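Local coordinates for protein glycosyltransferase Gtf1 (Streptococcus pneumoniae, PDB 4PQG) that is a GT-B glycosyltransferase that pairs two Rossmann-like domains with an extended antiparallel beta-sheet domain and holds UDP in its pocket, at residues 48-53 with 70-75; 216-221 with 241-246; 355-360 with 467-472. All coordinates share one frame; numbering follows the deposited sequence.

Contact 1: residues 48-53 with 70-75; sequences TDMILA and VIWLYN
A buried aromatic contact joins Met50 to Trp72 and Tyr74 at the edge of the first Rossmann-like sheet of this GT-B protein, where the loop after strand 42-47 meets outermost strand 70-72 and the turn into helix 73-76. The indole pins the loop backbone: Trp72 NE1 donates to Asp49 O at 2.8 Å, with the acceptor close to the ring plane and the N-H pointing at it at 160°, which helps to hold the indole in its rotation. Farther along that edge, Leu52 CD2 packs on Trp72 CH2 at 3.9 Å. Thr48 O lies 3.3 Å from Tyr74 CE2 and is hydrogen-bonded to Lys205; the same lysine also bonds the Tyr74 hydroxyl, which Glu192 of the extended beta-sheet domain holds as well. Leu73 CD2 covers the rim of one Tyr74 face, and the methionine takes the opposite face. CG of Met50 stands anti to the backbone N (chi1 174°), and bends at chi2 and chi3 fold the chain back between the two rings. Its sulfur makes two Met-aromatic contacts, at the edge of Trp72 and over a face of Tyr74, while Met50 CE makes a CH-pi contact over the phenol ring, 3.4 Å from the Tyr74 centroid.

Contact 2: residues 216-221 with 241-246; sequences LNLNKS and QTAHLA
Leu218 meets Thr242 and Ala243 where the loop after helix 205-215 runs beside the turn leading into strand 244-248, at the entrance to neighbouring strands of the parallel Rossmann-like sheet in the first GT-B domain. Its CB points toward 241-246, and Leu218 CB rests 4.1 Å from Ala243 CB in a small apolar touch; the Thr242 hydroxyl lies alongside at a similar distance. Asn219 contributes through its backbone. Its carbonyl comes down on the alanine, with Asn219 O 3.4 Å from Ala243 CA in a CA-H...O contact. Lys220 repeats the arrangement in the other sense: Lys220 CA offers its hydrogen to Thr242 O at 3.3 Å, with an angle of 142° at the hydrogen. These reciprocal contacts bring the two backbones close together, Lys220 CA and Ala243 CA being 4.2 Å apart. The lysine chain runs extended, CG anti to the backbone N (chi1 -157°), and bends at its last torsion, which leaves Lys220 NZ 4.1 Å from His244 NE2. The two side chains pass at a slant without bonding. Beyond Ser221, strand 223-226 pairs in parallel with strand 244-248, His244 bonding through its backbone to Asp222 and Val224, while Leu218 packs on Val224 and on Tyr12 of strand 10-15, and helix 233-240 packs against Leu245.

Contact 3: residues 355-360 with 467-472; sequences KELPEL and AKICQL
Leu357 and Leu360 press against Ile469 and Cys470 of helix 458-474, an apolar contact between that helix and the loop linking helix 343-353 to strand 361-365 in the second Rossmann-like domain. The inner part is the more deeply buried. Leu360 CD1 meets Ile469 CG2 at 4.1 Å, the two side chains crossing at a slant, and Leu357 CD1 reaches the same methyl at 4.3 Å while also lying 4.2 Å from Cys470 CA. A type I turn from Leu357 to Leu360, closed by the bond from Leu360 N to Leu357 O at 3.0 Å, sets both leucines toward the helix. Ala353, from the end of helix 343-353, adds to this side by touching Leu360 and Cys470. Toward solvent the contact thins out to Glu356, whose CB lies 3.7 Å from Cys470 SG. With CG anti to the backbone N (chi1 -160°) and a bend at chi2, the glutamate passes the sulfur with its methylene carbons, and its OE2 accepts a weak hydrogen bond from Gln474 NE2. Carbon and sulfur atoms thus make the join, so its hold depends on shape and exclusion of water rather than on directed polar bonds between the segments.

How the contacts relate
Along the chain the three contacts follow in series, each closing before the next opens. Contacts 1 and 2 belong to the same seven-stranded parallel sheet: 48-53 with 70-75 lies at outermost strand 70-72, whereas 216-221 with 241-246 lies at the start of the inner strands 223-226 and 244-248. Their centres are 22 Å apart, and helix 205-215 connects them, packing on Leu73 and then running into the loop of contact 2. Contact 3 is in the other Rossmann-like domain, about 47 Å from contact 1 and 55 Å from contact 2 between centres, across the centre of the chain. Together they sample both halves of the GT-B architecture, with contact 1 also bordering the extended beta-sheet domain.

Contact 1: residues 48-53 with 70-75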
ATOM      1  N   THR A  48      -9.928  -3.523   6.317  1.00 16.94           N
ATOM      2  CA  THR A  48     -11.399  -3.658   6.286  1.00 17.12           C
ATOM      3  C   THR A  48     -11.977  -4.192   4.979  1.00 16.64           C
ATOM      4  O   THR A  48     -13.170  -4.578   4.936  1.00 16.10           O
ATOM      5  CB  THR A  48     -12.111  -2.331   6.638  1.00 17.66           C
ATOM      6  OG1 THR A  48     -11.688  -1.308   5.731  1.00 18.22           O
ATOM      7  CG2 THR A  48     -11.796  -1.904   8.080  1.00 18.68           C
ATOM      8  N   ASP A  49     -11.159  -4.207   3.917  1.00 16.14           N
ATOM      9  CA  ASP A  49     -11.577  -4.744   2.622  1.00 16.03           C
ATOM     10  C   ASP A  49     -11.756  -6.246   2.665  1.00 15.69           C
ATOM     11  O   ASP A  49     -11.051  -6.953   3.379  1.00 14.56           O
ATOM     12  CB  ASP A  49     -10.561  -4.434   1.521  1.00 16.56           C
ATOM     13  CG  ASP A  49     -10.637  -3.002   1.019  1.00 17.60           C
ATOM     14  OD1 ASP A  49     -11.494  -2.198   1.471  1.00 18.17           O
ATOM     15  OD2 ASP A  49      -9.810  -2.681   0.153  1.00 18.26           O
ATOM     16  N   MET A  50     -12.688  -6.735   1.858  1.00 16.68           N
ATOM     17  CA  MET A  50     -12.802  -8.165   1.603  1.00 16.84           C
ATOM     18  C   MET A  50     -11.637  -8.591   0.682  1.00 17.28           C
ATOM     19  O   MET A  50     -11.521  -8.118  -0.454  1.00 18.43           O
ATOM     20  CB  MET A  50     -14.176  -8.466   0.979  1.00 17.52           C
ATOM     21  CG  MET A  50     -14.362  -9.919   0.527  1.00 17.54           C
ATOM     22  SD  MET A  50     -14.372 -11.026   1.956  1.00 19.01           S
ATOM     23  CE  MET A  50     -15.896 -10.539   2.777  1.00 17.82           C
ATOM     24  N   ILE A  51     -10.752  -9.446   1.195  1.00 16.97           N
ATOM     25  CA  ILE A  51      -9.569  -9.926   0.468  1.00 17.71           C
ATOM     26  C   ILE A  51      -9.647 -11.450   0.431  1.00 17.41           C
ATOM     27  O   ILE A  51      -9.448 -12.101   1.473  1.00 16.96           O
ATOM     28  CB  ILE A  51      -8.250  -9.558   1.210  1.00 18.83           C
ATOM     29  CG1 ILE A  51      -8.171  -8.069   1.571  1.00 20.13           C
ATOM     30  CG2 ILE A  51      -7.021 -10.034   0.431  1.00 19.93           C
ATOM     31  CD1 ILE A  51      -8.107  -7.123   0.394  1.00 22.13           C
ATOM     32  N   LEU A  52      -9.902 -12.010  -0.752  1.00 16.84           N
ATOM     33  CA  LEU A  52     -10.086 -13.444  -0.923  1.00 17.45           C
ATOM     34  C   LEU A  52      -9.221 -14.005  -2.053  1.00 18.24           C
ATOM     35  O   LEU A  52      -8.913 -15.199  -2.066  1.00 17.76           O
ATOM     36  CB  LEU A  52     -11.573 -13.765  -1.182  1.00 17.66           C
ATOM     37  CG  LEU A  52     -12.492 -13.631   0.053  1.00 18.05           C
ATOM     38  CD1 LEU A  52     -13.953 -13.866  -0.299  1.00 18.24           C
ATOM     39  CD2 LEU A  52     -12.066 -14.560   1.194  1.00 18.27           C
ATOM     40  N   ALA A  53      -8.817 -13.138  -2.978  1.00 18.28           N
ATOM     41  CA  ALA A  53      -7.990 -13.552  -4.122  1.00 19.50           C
ATOM     42  C   ALA A  53      -6.661 -14.121  -3.634  1.00 19.96           C
ATOM     43  O   ALA A  53      -6.065 -15.002  -4.274  1.00 20.84           O
ATOM     44  CB  ALA A  53      -7.764 -12.372  -5.058  1.00 19.89           C
ATOM     45  N   VAL A  70      -1.458  -8.346  12.785  1.00 22.47           N
ATOM     46  CA  VAL A  70      -2.444  -8.234  11.705  1.00 21.03           C
ATOM     47  C   VAL A  70      -3.864  -8.563  12.156  1.00 21.40           C
ATOM     48  O   VAL A  70      -4.096  -9.624  12.733  1.00 21.50           O
ATOM     49  CB  VAL A  70      -2.054  -9.114  10.498  1.00 20.62           C
ATOM     50  CG1 VAL A  70      -3.153  -9.113   9.433  1.00 19.21           C
ATOM     51  CG2 VAL A  70      -0.734  -8.626   9.916  1.00 20.07           C
ATOM     52  N   ILE A  71      -4.796  -7.643  11.898  1.00 19.89           N
ATOM     53  CA  ILE A  71      -6.237  -7.914  12.034  1.00 19.94           C
ATOM     54  C   ILE A  71      -6.931  -7.737  10.678  1.00 19.31           C
ATOM     55  O   ILE A  71      -6.755  -6.711  10.008  1.00 19.51           O
ATOM     56  CB  ILE A  71      -6.912  -6.993  13.073  1.00 19.41           C
ATOM     57  CG1 ILE A  71      -6.440  -7.370  14.485  1.00 20.19           C
ATOM     58  CG2 ILE A  71      -8.432  -7.136  12.992  1.00 20.49           C
ATOM     59  CD1 ILE A  71      -6.888  -6.437  15.596  1.00 19.73           C
ATOM     60  N   TRP A  72      -7.669  -8.760  10.259  1.00 18.45           N
ATOM     61  CA  TRP A  72      -8.521  -8.673   9.088  1.00 17.62           C
ATOM     62  C   TRP A  72      -9.924  -8.647   9.590  1.00 17.25           C
ATOM     63  O   TRP A  72     -10.330  -9.526  10.361  1.00 16.81           O
ATOM     64  CB  TRP A  72      -8.278  -9.840   8.125  1.00 17.82           C
ATOM     65  CG  TRP A  72      -9.164  -9.813   6.886  1.00 17.00           C
ATOM     66  CD1 TRP A  72      -9.600  -8.699   6.163  1.00 17.02           C
ATOM     67  CD2 TRP A  72      -9.760 -10.962   6.197  1.00 17.09           C
ATOM     68  NE1 TRP A  72     -10.399  -9.074   5.114  1.00 16.91           N
ATOM     69  CE2 TRP A  72     -10.530 -10.416   5.073  1.00 16.79           C
ATOM     70  CE3 TRP A  72      -9.741 -12.335   6.397  1.00 17.38           C
ATOM     71  CZ2 TRP A  72     -11.228 -11.230   4.198  1.00 17.48           C
ATOM     72  CZ3 TRP A  72     -10.444 -13.145   5.500  1.00 17.14           C
ATOM     73  CH2 TRP A  72     -11.186 -12.602   4.441  1.00 17.32           C
ATOM     74  N   LEU A  73     -10.662  -7.599   9.222  1.00 16.68           N
ATOM     75  CA  LEU A  73     -12.032  -7.401   9.700  1.00 16.49           C
ATOM     76  C   LEU A  73     -12.887  -8.690   9.716  1.00 16.73           C
ATOM     77  O   LEU A  73     -13.521  -9.024  10.734  1.00 16.68           O
ATOM     78  CB  LEU A  73     -12.722  -6.298   8.878  1.00 16.52           C
ATOM     79  CG  LEU A  73     -14.247  -6.116   8.996  1.00 16.88           C
ATOM     80  CD1 LEU A  73     -14.649  -5.613  10.384  1.00 17.35           C
ATOM     81  CD2 LEU A  73     -14.774  -5.175   7.914  1.00 16.96           C
ATOM     82  N   TYR A  74     -12.905  -9.412   8.600  1.00 16.52           N
ATOM     83  CA  TYR A  74     -13.851 -10.533   8.426  1.00 16.77           C
ATOM     84  C   TYR A  74     -13.454 -11.781   9.237  1.00 17.81           C
ATOM     85  O   TYR A  74     -14.294 -12.569   9.645  1.00 17.47           O
ATOM     86  CB  TYR A  74     -14.037 -10.841   6.931  1.00 15.98           C
ATOM     87  CG  TYR A  74     -14.676  -9.676   6.197  1.00 15.69           C
ATOM     88  CD1 TYR A  74     -16.065  -9.566   6.118  1.00 15.66           C
ATOM     89  CD2 TYR A  74     -13.886  -8.667   5.610  1.00 15.59           C
ATOM     90  CE1 TYR A  74     -16.664  -8.499   5.461  1.00 16.05           C
ATOM     91  CE2 TYR A  74     -14.464  -7.594   4.952  1.00 15.37           C
ATOM     92  CZ  TYR A  74     -15.855  -7.511   4.898  1.00 16.22           C
ATOM     93  OH  TYR A  74     -16.471  -6.461   4.289  1.00 16.66           O
ATOM     94  N   ASN A  75     -12.158 -11.929   9.466  1.00 19.43           N
ATOM     95  CA  ASN A  75     -11.576 -13.031  10.253  1.00 21.82           C
ATOM     96  C   ASN A  75     -11.712 -12.826  11.774  1.00 21.53           C
ATOM     97  O   ASN A  75     -11.735 -13.801  12.548  1.00 21.43           O
ATOM     98  CB  ASN A  75     -10.077 -13.138   9.881  1.00 24.71           C
ATOM     99  CG  ASN A  75      -9.307 -14.058  10.800  1.00 27.27           C
ATOM    100  OD1 ASN A  75      -8.537 -13.599  11.640  1.00 29.99           O
ATOM    101  ND2 ASN A  75      -9.542 -15.362  10.673  1.00 29.62           N
TER

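Contact 2: residues 216-221 with 241-246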
ATOM      1  N   LEU A 216     -13.321  -4.384  20.028  1.00 26.04           N
ATOM      2  CA  LEU A 216     -11.943  -4.081  20.453  1.00 27.13           C
ATOM      3  C   LEU A 216     -11.854  -3.712  21.931  1.00 27.27           C
ATOM      4  O   LEU A 216     -10.772  -3.790  22.521  1.00 29.89           O
ATOM      5  CB  LEU A 216     -11.311  -2.953  19.615  1.00 24.36           C
ATOM      6  CG  LEU A 216     -11.255  -3.207  18.105  1.00 24.97           C
ATOM      7  CD1 LEU A 216     -10.808  -1.960  17.348  1.00 24.02           C
ATOM      8  CD2 LEU A 216     -10.364  -4.398  17.787  1.00 23.53           C
ATOM      9  N   ASN A 217     -12.977  -3.292  22.506  1.00 28.93           N
ATOM     10  CA  ASN A 217     -13.044  -2.894  23.909  1.00 31.98           C
ATOM     11  C   ASN A 217     -11.999  -1.812  24.169  1.00 33.15           C
ATOM     12  O   ASN A 217     -11.114  -1.966  25.020  1.00 33.31           O
ATOM     13  CB  ASN A 217     -12.872  -4.113  24.835  1.00 32.18           C
ATOM     14  CG  ASN A 217     -14.098  -5.014  24.843  1.00 34.07           C
ATOM     15  OD1 ASN A 217     -15.225  -4.537  24.735  1.00 34.56           O
ATOM     16  ND2 ASN A 217     -13.885  -6.319  24.969  1.00 33.89           N
ATOM     17  N   LEU A 218     -12.100  -0.732  23.395  1.00 31.74           N
ATOM     18  CA  LEU A 218     -11.112   0.348  23.431  1.00 32.30           C
ATOM     19  C   LEU A 218     -11.057   1.014  24.809  1.00 33.94           C
ATOM     20  O   LEU A 218     -12.100   1.329  25.380  1.00 34.60           O
ATOM     21  CB  LEU A 218     -11.436   1.395  22.361  1.00 29.53           C
ATOM     22  CG  LEU A 218     -11.231   0.966  20.907  1.00 29.56           C
ATOM     23  CD1 LEU A 218     -11.718   2.054  19.960  1.00 29.34           C
ATOM     24  CD2 LEU A 218      -9.773   0.620  20.657  1.00 28.06           C
ATOM     25  N   ASN A 219      -9.844   1.209  25.326  1.00 33.96           N
ATOM     26  CA  ASN A 219      -9.624   1.921  26.589  1.00 36.34           C
ATOM     27  C   ASN A 219      -9.161   3.337  26.294  1.00 36.47           C
ATOM     28  O   ASN A 219      -8.685   3.624  25.194  1.00 32.87           O
ATOM     29  CB  ASN A 219      -8.542   1.237  27.445  1.00 36.56           C
ATOM     30  CG  ASN A 219      -8.877  -0.208  27.805  1.00 40.01           C
ATOM     31  OD1 ASN A 219      -8.042  -1.104  27.640  1.00 42.70           O
ATOM     32  ND2 ASN A 219     -10.082  -0.440  28.318  1.00 37.90           N
ATOM     33  N   LYS A 220      -9.276   4.213  27.290  1.00 35.88           N
ATOM     34  CA  LYS A 220      -8.835   5.590  27.171  1.00 36.78           C
ATOM     35  C   LYS A 220      -7.343   5.684  26.814  1.00 35.74           C
ATOM     36  O   LYS A 220      -6.940   6.610  26.130  1.00 39.35           O
ATOM     37  CB  LYS A 220      -9.140   6.356  28.458  1.00 38.68           C
ATOM     38  CG  LYS A 220      -9.242   7.862  28.285  1.00 43.65           C
ATOM     39  CD  LYS A 220      -9.237   8.574  29.639  1.00 47.82           C
ATOM     40  CE  LYS A 220      -8.711  10.002  29.528  1.00 50.92           C
ATOM     41  NZ  LYS A 220      -7.284  10.041  29.076  1.00 52.85           N
ATOM     42  N   SER A 221      -6.538   4.714  27.245  1.00 34.94           N
ATOM     43  CA  SER A 221      -5.106   4.734  26.952  1.00 36.86           C
ATOM     44  C   SER A 221      -4.748   4.147  25.577  1.00 36.55           C
ATOM     45  O   SER A 221      -3.576   4.120  25.202  1.00 38.34           O
ATOM     46  CB  SER A 221      -4.300   4.040  28.056  1.00 39.66           C
ATOM     47  OG  SER A 221      -4.523   2.640  28.065  1.00 40.64           O
ATOM     48  N   GLN A 241     -13.847   7.666  20.047  1.00 29.40           N
ATOM     49  CA  GLN A 241     -13.928   8.759  21.024  1.00 32.32           C
ATOM     50  C   GLN A 241     -13.592   8.331  22.459  1.00 34.40           C
ATOM     51  O   GLN A 241     -13.097   9.134  23.241  1.00 37.36           O
ATOM     52  CB  GLN A 241     -15.295   9.454  20.970  1.00 32.80           C
ATOM     53  CG  GLN A 241     -15.585  10.154  19.653  1.00 32.70           C
ATOM     54  CD  GLN A 241     -14.450  11.070  19.210  1.00 34.12           C
ATOM     55  OE1 GLN A 241     -14.235  12.131  19.798  1.00 34.67           O
ATOM     56  NE2 GLN A 241     -13.715  10.658  18.177  1.00 31.11           N
ATOM     57  N   THR A 242     -13.845   7.067  22.791  1.00 34.67           N
ATOM     58  CA  THR A 242     -13.516   6.552  24.124  1.00 36.35           C
ATOM     59  C   THR A 242     -12.026   6.267  24.266  1.00 36.30           C
ATOM     60  O   THR A 242     -11.539   6.117  25.378  1.00 37.92           O
ATOM     61  CB  THR A 242     -14.339   5.301  24.529  1.00 38.26           C
ATOM     62  OG1 THR A 242     -14.176   4.258  23.554  1.00 38.24           O
ATOM     63  CG2 THR A 242     -15.824   5.648  24.678  1.00 38.93           C
ATOM     64  N   ALA A 243     -11.309   6.196  23.142  1.00 32.80           N
ATOM     65  CA  ALA A 243      -9.854   6.090  23.154  1.00 31.59           C
ATOM     66  C   ALA A 243      -9.254   7.435  22.734  1.00 30.37           C
ATOM     67  O   ALA A 243      -9.777   8.487  23.102  1.00 31.67           O
ATOM     68  CB  ALA A 243      -9.388   4.970  22.224  1.00 32.31           C
ATOM     69  N   HIS A 244      -8.147   7.395  21.993  1.00 27.55           N
ATOM     70  CA  HIS A 244      -7.650   8.573  21.284  1.00 28.49           C
ATOM     71  C   HIS A 244      -7.654   8.279  19.813  1.00 27.14           C
ATOM     72  O   HIS A 244      -7.483   7.132  19.412  1.00 25.68           O
ATOM     73  CB  HIS A 244      -6.243   8.942  21.732  1.00 31.99           C
ATOM     74  CG  HIS A 244      -6.122   9.185  23.221  1.00 35.81           C
ATOM     75  ND1 HIS A 244      -6.363  10.389  23.784  1.00 37.23           N
ATOM     76  CD2 HIS A 244      -5.796   8.319  24.264  1.00 35.45           C
ATOM     77  CE1 HIS A 244      -6.189  10.300  25.122  1.00 37.84           C
ATOM     78  NE2 HIS A 244      -5.834   9.036  25.414  1.00 36.87           N
ATOM     79  N   LEU A 245      -7.843   9.323  19.011  1.00 25.51           N
ATOM     80  CA  LEU A 245      -7.975   9.199  17.572  1.00 23.51           C
ATOM     81  C   LEU A 245      -6.948  10.088  16.867  1.00 22.67           C
ATOM     82  O   LEU A 245      -6.914  11.303  17.071  1.00 23.03           O
ATOM     83  CB  LEU A 245      -9.401   9.576  17.131  1.00 22.06           C
ATOM     84  CG  LEU A 245      -9.684   9.571  15.624  1.00 21.91           C
ATOM     85  CD1 LEU A 245      -9.542   8.168  15.048  1.00 22.18           C
ATOM     86  CD2 LEU A 245     -11.050  10.155  15.309  1.00 22.68           C
ATOM     87  N   ALA A 246      -6.112   9.469  16.042  1.00 21.82           N
ATOM     88  CA  ALA A 246      -5.177  10.197  15.187  1.00 20.89           C
ATOM     89  C   ALA A 246      -5.515   9.898  13.727  1.00 20.92           C
ATOM     90  O   ALA A 246      -5.936   8.779  13.401  1.00 20.32           O
ATOM     91  CB  ALA A 246      -3.741   9.794  15.504  1.00 21.75           C
TER

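Contact 3: residues 355-360 with 467-472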
ATOM      1  N   LYS A 355      21.132   9.971 -26.532  1.00 35.94           N
ATOM      2  CA  LYS A 355      21.822  10.490 -27.716  1.00 39.63           C
ATOM      3  C   LYS A 355      23.212  11.011 -27.348  1.00 39.33           C
ATOM      4  O   LYS A 355      24.156  10.845 -28.105  1.00 42.29           O
ATOM      5  CB  LYS A 355      21.010  11.610 -28.375  1.00 38.44           C
ATOM      6  CG  LYS A 355      19.691  11.163 -28.974  1.00 38.87           C
ATOM      7  CD  LYS A 355      18.780  12.357 -29.219  1.00 40.03           C
ATOM      8  CE  LYS A 355      17.489  11.951 -29.920  1.00 41.71           C
ATOM      9  NZ  LYS A 355      16.622  13.135 -30.207  1.00 41.97           N
ATOM     10  N   GLU A 356      23.318  11.636 -26.182  1.00 40.59           N
ATOM     11  CA  GLU A 356      24.556  12.241 -25.712  1.00 41.71           C
ATOM     12  C   GLU A 356      25.381  11.254 -24.887  1.00 43.50           C
ATOM     13  O   GLU A 356      26.616  11.318 -24.896  1.00 45.12           O
ATOM     14  CB  GLU A 356      24.226  13.471 -24.873  1.00 43.82           C
ATOM     15  CG  GLU A 356      25.355  14.473 -24.712  1.00 48.74           C
ATOM     16  CD  GLU A 356      25.356  15.549 -25.787  1.00 51.82           C
ATOM     17  OE1 GLU A 356      24.860  15.296 -26.909  1.00 52.84           O
ATOM     18  OE2 GLU A 356      25.850  16.663 -25.502  1.00 56.75           O
ATOM     19  N   LEU A 357      24.701  10.359 -24.164  1.00 39.56           N
ATOM     20  CA  LEU A 357      25.362   9.360 -23.321  1.00 39.09           C
ATOM     21  C   LEU A 357      24.829   7.984 -23.685  1.00 39.67           C
ATOM     22  O   LEU A 357      23.889   7.496 -23.047  1.00 37.88           O
ATOM     23  CB  LEU A 357      25.122   9.630 -21.826  1.00 39.67           C
ATOM     24  CG  LEU A 357      25.220  11.046 -21.240  1.00 40.66           C
ATOM     25  CD1 LEU A 357      24.623  11.100 -19.841  1.00 38.93           C
ATOM     26  CD2 LEU A 357      26.654  11.565 -21.219  1.00 41.86           C
ATOM     27  N   PRO A 358      25.425   7.344 -24.714  1.00 39.90           N
ATOM     28  CA  PRO A 358      24.892   6.080 -25.234  1.00 38.78           C
ATOM     29  C   PRO A 358      24.964   4.934 -24.228  1.00 37.20           C
ATOM     30  O   PRO A 358      24.394   3.873 -24.465  1.00 38.25           O
ATOM     31  CB  PRO A 358      25.795   5.788 -26.445  1.00 40.25           C
ATOM     32  CG  PRO A 358      27.062   6.519 -26.154  1.00 40.35           C
ATOM     33  CD  PRO A 358      26.639   7.770 -25.444  1.00 39.72           C
ATOM     34  N   GLU A 359      25.653   5.154 -23.117  1.00 38.00           N
ATOM     35  CA  GLU A 359      25.819   4.132 -22.090  1.00 38.22           C
ATOM     36  C   GLU A 359      24.652   4.122 -21.075  1.00 35.79           C
ATOM     37  O   GLU A 359      24.478   3.158 -20.327  1.00 33.17           O
ATOM     38  CB  GLU A 359      27.154   4.354 -21.376  1.00 42.77           C
ATOM     39  CG  GLU A 359      27.916   3.084 -21.023  1.00 47.51           C
ATOM     40  CD  GLU A 359      28.331   2.276 -22.246  1.00 48.94           C
ATOM     41  OE1 GLU A 359      28.542   2.866 -23.331  1.00 51.26           O
ATOM     42  OE2 GLU A 359      28.445   1.040 -22.123  1.00 51.13           O
ATOM     43  N   LEU A 360      23.870   5.203 -21.061  1.00 32.98           N
ATOM     44  CA  LEU A 360      22.716   5.337 -20.167  1.00 32.32           C
ATOM     45  C   LEU A 360      21.807   4.117 -20.132  1.00 29.67           C
ATOM     46  O   LEU A 360      21.424   3.603 -21.181  1.00 29.88           O
ATOM     47  CB  LEU A 360      21.864   6.538 -20.573  1.00 32.05           C
ATOM     48  CG  LEU A 360      22.221   7.890 -19.979  1.00 34.95           C
ATOM     49  CD1 LEU A 360      21.124   8.884 -20.347  1.00 34.93           C
ATOM     50  CD2 LEU A 360      22.409   7.798 -18.468  1.00 32.63           C
ATOM     51  N   ALA A 467      18.596  17.379 -20.326  1.00 28.23           N
ATOM     52  CA  ALA A 467      19.664  18.355 -20.063  1.00 29.49           C
ATOM     53  C   ALA A 467      20.270  18.191 -18.673  1.00 30.11           C
ATOM     54  O   ALA A 467      21.483  18.325 -18.491  1.00 29.97           O
ATOM     55  CB  ALA A 467      19.147  19.778 -20.239  1.00 29.66           C
ATOM     56  N   LYS A 468      19.426  17.909 -17.686  1.00 29.37           N
ATOM     57  CA  LYS A 468      19.899  17.773 -16.314  1.00 28.98           C
ATOM     58  C   LYS A 468      20.678  16.483 -16.063  1.00 28.68           C
ATOM     59  O   LYS A 468      21.702  16.489 -15.358  1.00 29.20           O
ATOM     60  CB  LYS A 468      18.755  17.955 -15.312  1.00 29.15           C
ATOM     61  CG  LYS A 468      18.402  19.413 -15.059  1.00 31.93           C
ATOM     62  CD  LYS A 468      19.650  20.194 -14.652  1.00 33.02           C
ATOM     63  CE  LYS A 468      19.335  21.639 -14.372  1.00 32.62           C
ATOM     64  NZ  LYS A 468      20.555  22.348 -13.906  1.00 32.56           N
ATOM     65  N   ILE A 469      20.201  15.383 -16.636  1.00 27.60           N
ATOM     66  CA  ILE A 469      20.912  14.112 -16.574  1.00 27.64           C
ATOM     67  C   ILE A 469      22.294  14.311 -17.190  1.00 29.06           C
ATOM     68  O   ILE A 469      23.300  14.007 -16.550  1.00 29.42           O
ATOM     69  CB  ILE A 469      20.159  12.977 -17.317  1.00 26.64           C
ATOM     70  CG1 ILE A 469      18.866  12.595 -16.563  1.00 27.12           C
ATOM     71  CG2 ILE A 469      21.051  11.756 -17.489  1.00 26.97           C
ATOM     72  CD1 ILE A 469      17.798  11.952 -17.430  1.00 25.40           C
ATOM     73  N   CYS A 470      22.324  14.828 -18.424  1.00 27.45           N
ATOM     74  CA  CYS A 470      23.577  15.068 -19.146  1.00 30.36           C
ATOM     75  C   CYS A 470      24.538  15.955 -18.356  1.00 29.87           C
ATOM     76  O   CYS A 470      25.714  15.635 -18.250  1.00 32.04           O
ATOM     77  CB  CYS A 470      23.298  15.660 -20.531  1.00 29.89           C
ATOM     78  SG  CYS A 470      22.614  14.452 -21.678  1.00 32.53           S
ATOM     79  N   GLN A 471      24.020  17.036 -17.771  1.00 29.79           N
ATOM     80  CA  GLN A 471      24.808  17.935 -16.932  1.00 30.53           C
ATOM     81  C   GLN A 471      25.460  17.268 -15.710  1.00 31.64           C
ATOM     82  O   GLN A 471      26.599  17.605 -15.341  1.00 30.51           O
ATOM     83  CB  GLN A 471      23.968  19.133 -16.486  1.00 32.12           C
ATOM     84  CG  GLN A 471      24.742  20.158 -15.666  1.00 33.68           C
ATOM     85  CD  GLN A 471      23.864  21.276 -15.149  1.00 35.42           C
ATOM     86  OE1 GLN A 471      22.670  21.332 -15.444  1.00 37.10           O
ATOM     87  NE2 GLN A 471      24.449  22.176 -14.372  1.00 36.63           N
ATOM     88  N   LEU A 472      24.750  16.325 -15.087  1.00 31.38           N
ATOM     89  CA  LEU A 472      25.263  15.638 -13.888  1.00 30.43           C
ATOM     90  C   LEU A 472      26.525  14.855 -14.223  1.00 30.61           C
ATOM     91  O   LEU A 472      27.500  14.870 -13.469  1.00 33.00           O
ATOM     92  CB  LEU A 472      24.194  14.694 -13.302  1.00 29.31           C
ATOM     93  CG  LEU A 472      24.488  13.934 -12.002  1.00 28.94           C
ATOM     94  CD1 LEU A 472      23.169  13.651 -11.286  1.00 29.53           C
ATOM     95  CD2 LEU A 472      25.246  12.631 -12.255  1.00 29.87           C
TER